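Long-range contacts in flap endonuclease 1 (Methanocaldococcus jannaschii, PDB 1A76), which cleaves 5'-flap structures and trims DNA 5' ends during replication and repair, probably with the help of two bound magnesium ions: residues T74-F79 / P145-P150; V24-M29 / A168-D173. All coordinates share one frame; numbering follows the deposited sequence.

Contact 1. Residues T74-F79 / P145-P150; sequences TPIWVF and PYVEAP
Phe79 turns the edge of its ring to the face of Tyr146 in an offset edge-to-face (T-shaped) pair, the planes at 89° and the centroids 5.7 Å apart. CE2 does the touching, lying 3.7 Å from Tyr146 CB, which sits in the plane of the Phe79 ring at its edge. The tyrosine adopts the less common first torsion in which CG stands between backbone N and carbonyl carbon (chi1 68°); its ring thereby swings outward from the sheet edge and presents a face to the phenylalanine. Trp77 shares this side of the sheet, but only its CB meets Tyr146 CB, because the indole runs off toward Ala31 and Phe35 of helix 28-38. Glu148, also on this side, forms a salt bridge through OE1 with Lys136.

On the other face, that of Val78 and Val147, Ile76 CG1 packs against Val147 CG2 at 3.9 Å, while its CD1 reaches Pro145 CB with the two side chains at about a right angle. Val78 adds a looser methyl contact with Val147, and Met160 and Gln156 of helix 153-162 lie against Ile76 and Val78 on that face.

Four backbone hydrogen bonds join the two segments, the first and last falling just beyond strand 146-148. Trp77 gives its N-H to Pro145 O and receives Val147 N on its own O at 2.7 Å. Phe79 N then meets Val147 O, and Ala149 N closes the series on Phe79 O at 2.9 Å. Bonds alternating to residues either side of the partner are the signature of parallel pairing, here setting the edge strand 146-148 of the I-domain beside strand 74-79 of the N-domain in the helix-flanked sheet of a PIN-like nuclease core.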
# COMPACT_ATOMS: atom_id res chain seq x y z
N THR A 74 13.18 2.92 10.60
CA THR A 74 13.10 1.47 10.53
C THR A 74 11.76 1.04 9.94
O THR A 74 10.71 1.19 10.58
CB THR A 74 13.27 0.85 11.93
OG1 THR A 74 14.59 1.12 12.40
CG2 THR A 74 13.05 -0.65 11.88
N PRO A 75 11.78 0.50 8.71
CA PRO A 75 10.54 0.07 8.08
C PRO A 75 10.24 -1.42 8.18
O PRO A 75 11.13 -2.27 8.32
CB PRO A 75 10.73 0.50 6.64
CG PRO A 75 12.24 0.27 6.41
CD PRO A 75 12.92 0.32 7.79
N ILE A 76 8.95 -1.72 8.12
CA ILE A 76 8.49 -3.09 8.10
C ILE A 76 7.54 -3.06 6.91
O ILE A 76 6.64 -2.22 6.84
CB ILE A 76 7.75 -3.50 9.41
CG1 ILE A 76 7.21 -4.92 9.25
CG2 ILE A 76 6.64 -2.50 9.73
CD1 ILE A 76 7.30 -5.77 10.51
N TRP A 77 7.77 -3.96 5.95
CA TRP A 77 6.95 -4.01 4.75
C TRP A 77 5.69 -4.85 4.96
O TRP A 77 5.72 -5.94 5.52
CB TRP A 77 7.78 -4.58 3.59
CG TRP A 77 8.75 -3.59 3.05
CD1 TRP A 77 9.90 -3.14 3.65
CD2 TRP A 77 8.66 -2.90 1.80
NE1 TRP A 77 10.52 -2.22 2.85
CE2 TRP A 77 9.78 -2.05 1.71
CE3 TRP A 77 7.74 -2.92 0.74
CZ2 TRP A 77 10.01 -1.22 0.60
CZ3 TRP A 77 7.96 -2.09 -0.36
CH2 TRP A 77 9.09 -1.25 -0.42
N VAL A 78 4.56 -4.31 4.51
CA VAL A 78 3.29 -5.01 4.64
C VAL A 78 2.70 -5.32 3.28
O VAL A 78 2.42 -4.42 2.47
CB VAL A 78 2.29 -4.18 5.46
CG1 VAL A 78 1.08 -5.02 5.79
CG2 VAL A 78 2.93 -3.69 6.73
N PHE A 79 2.50 -6.61 3.02
CA PHE A 79 1.94 -7.03 1.75
C PHE A 79 0.50 -7.49 1.90
O PHE A 79 0.03 -7.74 3.00
CB PHE A 79 2.84 -8.12 1.16
CG PHE A 79 4.20 -7.62 0.76
CD1 PHE A 79 4.40 -7.04 -0.50
CD2 PHE A 79 5.27 -7.70 1.64
CE1 PHE A 79 5.65 -6.54 -0.87
CE2 PHE A 79 6.53 -7.21 1.29
CZ PHE A 79 6.72 -6.63 0.03
N PRO A 145 12.24 -7.06 7.58
CA PRO A 145 11.00 -7.78 7.86
C PRO A 145 9.76 -7.33 7.09
O PRO A 145 9.58 -6.14 6.80
CB PRO A 145 10.82 -7.59 9.36
CG PRO A 145 11.43 -6.24 9.62
CD PRO A 145 12.60 -6.14 8.68
N TYR A 146 8.92 -8.30 6.76
CA TYR A 146 7.68 -8.02 6.06
C TYR A 146 6.56 -8.85 6.65
O TYR A 146 6.80 -9.84 7.33
CB TYR A 146 7.80 -8.28 4.55
CG TYR A 146 7.98 -9.73 4.10
CD1 TYR A 146 6.88 -10.59 3.98
CD2 TYR A 146 9.24 -10.20 3.72
CE1 TYR A 146 7.04 -11.90 3.49
CE2 TYR A 146 9.40 -11.50 3.23
CZ TYR A 146 8.31 -12.34 3.12
OH TYR A 146 8.49 -13.62 2.63
N VAL A 147 5.33 -8.42 6.41
CA VAL A 147 4.15 -9.12 6.88
C VAL A 147 3.26 -9.38 5.69
O VAL A 147 3.19 -8.56 4.77
CB VAL A 147 3.31 -8.29 7.88
CG1 VAL A 147 2.53 -9.24 8.81
CG2 VAL A 147 4.17 -7.35 8.66
N GLU A 148 2.60 -10.52 5.68
CA GLU A 148 1.66 -10.84 4.63
C GLU A 148 0.33 -10.73 5.37
O GLU A 148 -0.04 -11.60 6.16
CB GLU A 148 1.93 -12.24 4.10
CG GLU A 148 3.41 -12.44 3.78
CD GLU A 148 3.74 -13.79 3.19
OE1 GLU A 148 3.69 -13.92 1.95
OE2 GLU A 148 4.05 -14.73 3.96
N ALA A 149 -0.36 -9.62 5.16
CA ALA A 149 -1.64 -9.38 5.81
C ALA A 149 -2.69 -10.42 5.43
O ALA A 149 -2.60 -11.03 4.36
CB ALA A 149 -2.15 -7.98 5.46
N PRO A 150 -3.68 -10.64 6.31
CA PRO A 150 -4.75 -11.60 6.04
C PRO A 150 -5.49 -11.18 4.77
O PRO A 150 -5.95 -12.02 4.00
CB PRO A 150 -5.66 -11.51 7.27
CG PRO A 150 -4.82 -10.87 8.33
CD PRO A 150 -3.82 -10.01 7.63

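Contact 2. Residues V24-M29 / A168-D173; sequences VAIDGM and AVVSQD
A chi1 of 179° carries the carboxylate of Asp27 past the end of its strand, and a similar 176° extends Ser171 OG beside it. The two CB atoms pack 3.9 Å apart. A water bridges the polar groups, donating to Asp27 OD2 and hydrogen-bonded to Ser171 OG, both distances short at 2.5 Å. The other carboxylate oxygen, OD1, accepts from Asn30 N, making Asp27 the N-cap of helix 28-38, and this bond restrains the carboxylate. Ser171 OG is gripped again by Asp173 N at 3.1 Å, an ST turn that shapes the chain leading to Asp173.

Behind these groups the strands pair in parallel. Ala25 N binds Ala168 O at 2.9 Å, Val170 N returns to Ala25 O, and Asp27 N meets Val170 O. A second water donates to both Asp27 O and Val170 O. Val170 CG2 presses on Val24 CB at 3.6 Å, while Ile26 lies side by side with Val170 on the same face; Ala25 and Val169 point to the other, against Ala157 of helix 153-162.

Acidic residues gathered at the C-terminal ends of parallel strands are characteristic of the PIN-like FEN1 active site, where Asp27 is a predicted ligand of the first magnesium and Asp173 of the second.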
# COMPACT_ATOMS: atom_id res chain seq x y z
N VAL A 24 8.12 2.58 10.89
CA VAL A 24 6.98 2.76 9.99
C VAL A 24 6.55 1.45 9.34
O VAL A 24 7.37 0.57 9.09
CB VAL A 24 7.29 3.74 8.81
CG1 VAL A 24 7.29 5.18 9.32
CG2 VAL A 24 8.64 3.39 8.14
N ALA A 25 5.26 1.33 9.05
CA ALA A 25 4.75 0.16 8.36
C ALA A 25 4.53 0.65 6.93
O ALA A 25 3.77 1.58 6.70
CB ALA A 25 3.43 -0.30 8.98
N ILE A 26 5.22 0.04 5.98
CA ILE A 26 5.08 0.45 4.59
C ILE A 26 3.99 -0.31 3.84
O ILE A 26 3.96 -1.53 3.85
CB ILE A 26 6.38 0.25 3.80
CG1 ILE A 26 7.49 1.15 4.36
CG2 ILE A 26 6.14 0.60 2.32
CD1 ILE A 26 8.85 0.78 3.86
N ASP A 27 3.08 0.43 3.20
CA ASP A 27 2.04 -0.20 2.40
C ASP A 27 2.78 -0.73 1.17
O ASP A 27 3.05 0.01 0.22
CB ASP A 27 0.98 0.81 1.98
CG ASP A 27 -0.11 0.18 1.14
OD1 ASP A 27 0.17 -0.79 0.41
OD2 ASP A 27 -1.26 0.66 1.20
N GLY A 28 3.12 -2.02 1.22
CA GLY A 28 3.86 -2.68 0.16
C GLY A 28 3.38 -2.55 -1.26
O GLY A 28 4.14 -2.14 -2.13
N MET A 29 2.14 -2.91 -1.53
CA MET A 29 1.62 -2.83 -2.89
C MET A 29 1.57 -1.39 -3.36
O MET A 29 1.83 -1.12 -4.51
CB MET A 29 0.25 -3.48 -2.98
CG MET A 29 0.30 -4.97 -2.70
SD MET A 29 1.22 -5.86 -3.96
CE MET A 29 2.75 -6.09 -3.11
N ALA A 168 3.80 5.34 12.04
CA ALA A 168 2.92 5.69 10.95
C ALA A 168 2.93 4.67 9.82
O ALA A 168 3.76 3.75 9.77
CB ALA A 168 3.29 7.07 10.39
N VAL A 169 1.98 4.87 8.91
CA VAL A 169 1.87 4.03 7.72
C VAL A 169 2.45 4.86 6.58
O VAL A 169 2.13 6.04 6.42
CB VAL A 169 0.38 3.70 7.42
CG1 VAL A 169 0.24 3.09 6.02
CG2 VAL A 169 -0.16 2.75 8.49
N VAL A 170 3.34 4.26 5.80
CA VAL A 170 3.92 4.95 4.66
C VAL A 170 3.12 4.54 3.42
O VAL A 170 2.95 3.36 3.13
CB VAL A 170 5.40 4.57 4.49
CG1 VAL A 170 5.92 5.07 3.14
CG2 VAL A 170 6.21 5.16 5.63
N SER A 171 2.59 5.54 2.72
CA SER A 171 1.80 5.29 1.53
C SER A 171 1.52 6.60 0.79
O SER A 171 1.67 7.68 1.35
CB SER A 171 0.47 4.63 1.92
OG SER A 171 -0.35 4.46 0.77
N GLN A 172 1.12 6.51 -0.48
CA GLN A 172 0.80 7.70 -1.26
C GLN A 172 -0.70 7.99 -1.16
O GLN A 172 -1.16 9.08 -1.52
CB GLN A 172 1.18 7.49 -2.73
CG GLN A 172 2.67 7.46 -2.97
CD GLN A 172 3.34 8.73 -2.51
OE1 GLN A 172 3.15 9.79 -3.11
NE2 GLN A 172 4.10 8.65 -1.44
N ASP A 173 -1.44 7.01 -0.65
CA ASP A 173 -2.88 7.12 -0.49
C ASP A 173 -3.25 7.58 0.92
O ASP A 173 -2.48 7.41 1.87
CB ASP A 173 -3.54 5.76 -0.75
CG ASP A 173 -3.55 5.39 -2.22
OD1 ASP A 173 -3.15 6.22 -3.06
OD2 ASP A 173 -3.96 4.26 -2.54
O HOH W 1 -2.21 2.95 1.61
O HOH W 2 3.87 2.55 0.56

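Overall arrangement
Contacts 1 and 2, their centres about 10 Å apart, are neighbouring seams of one sheet. Strands 74-79 and 23-27 lie side by side in it, linked by a probable hydrogen bond from Ile26 N to Ile76 O, with a further one from Gly28 N, at the start of helix 28-38, to Val78 O, both 2.8 Å. Strands 168-170 and 146-148 flank this N-domain pair, so the I-domain contributes on both sides. Contact 2 lies nearer the metals: the side chain of Asp27 is about 4 Å from a bound manganese ion, against about 9 Å for that of Val78. Contact 1 leads into the same site through Asp80, which directly follows Phe79 and is predicted to bind the first magnesium.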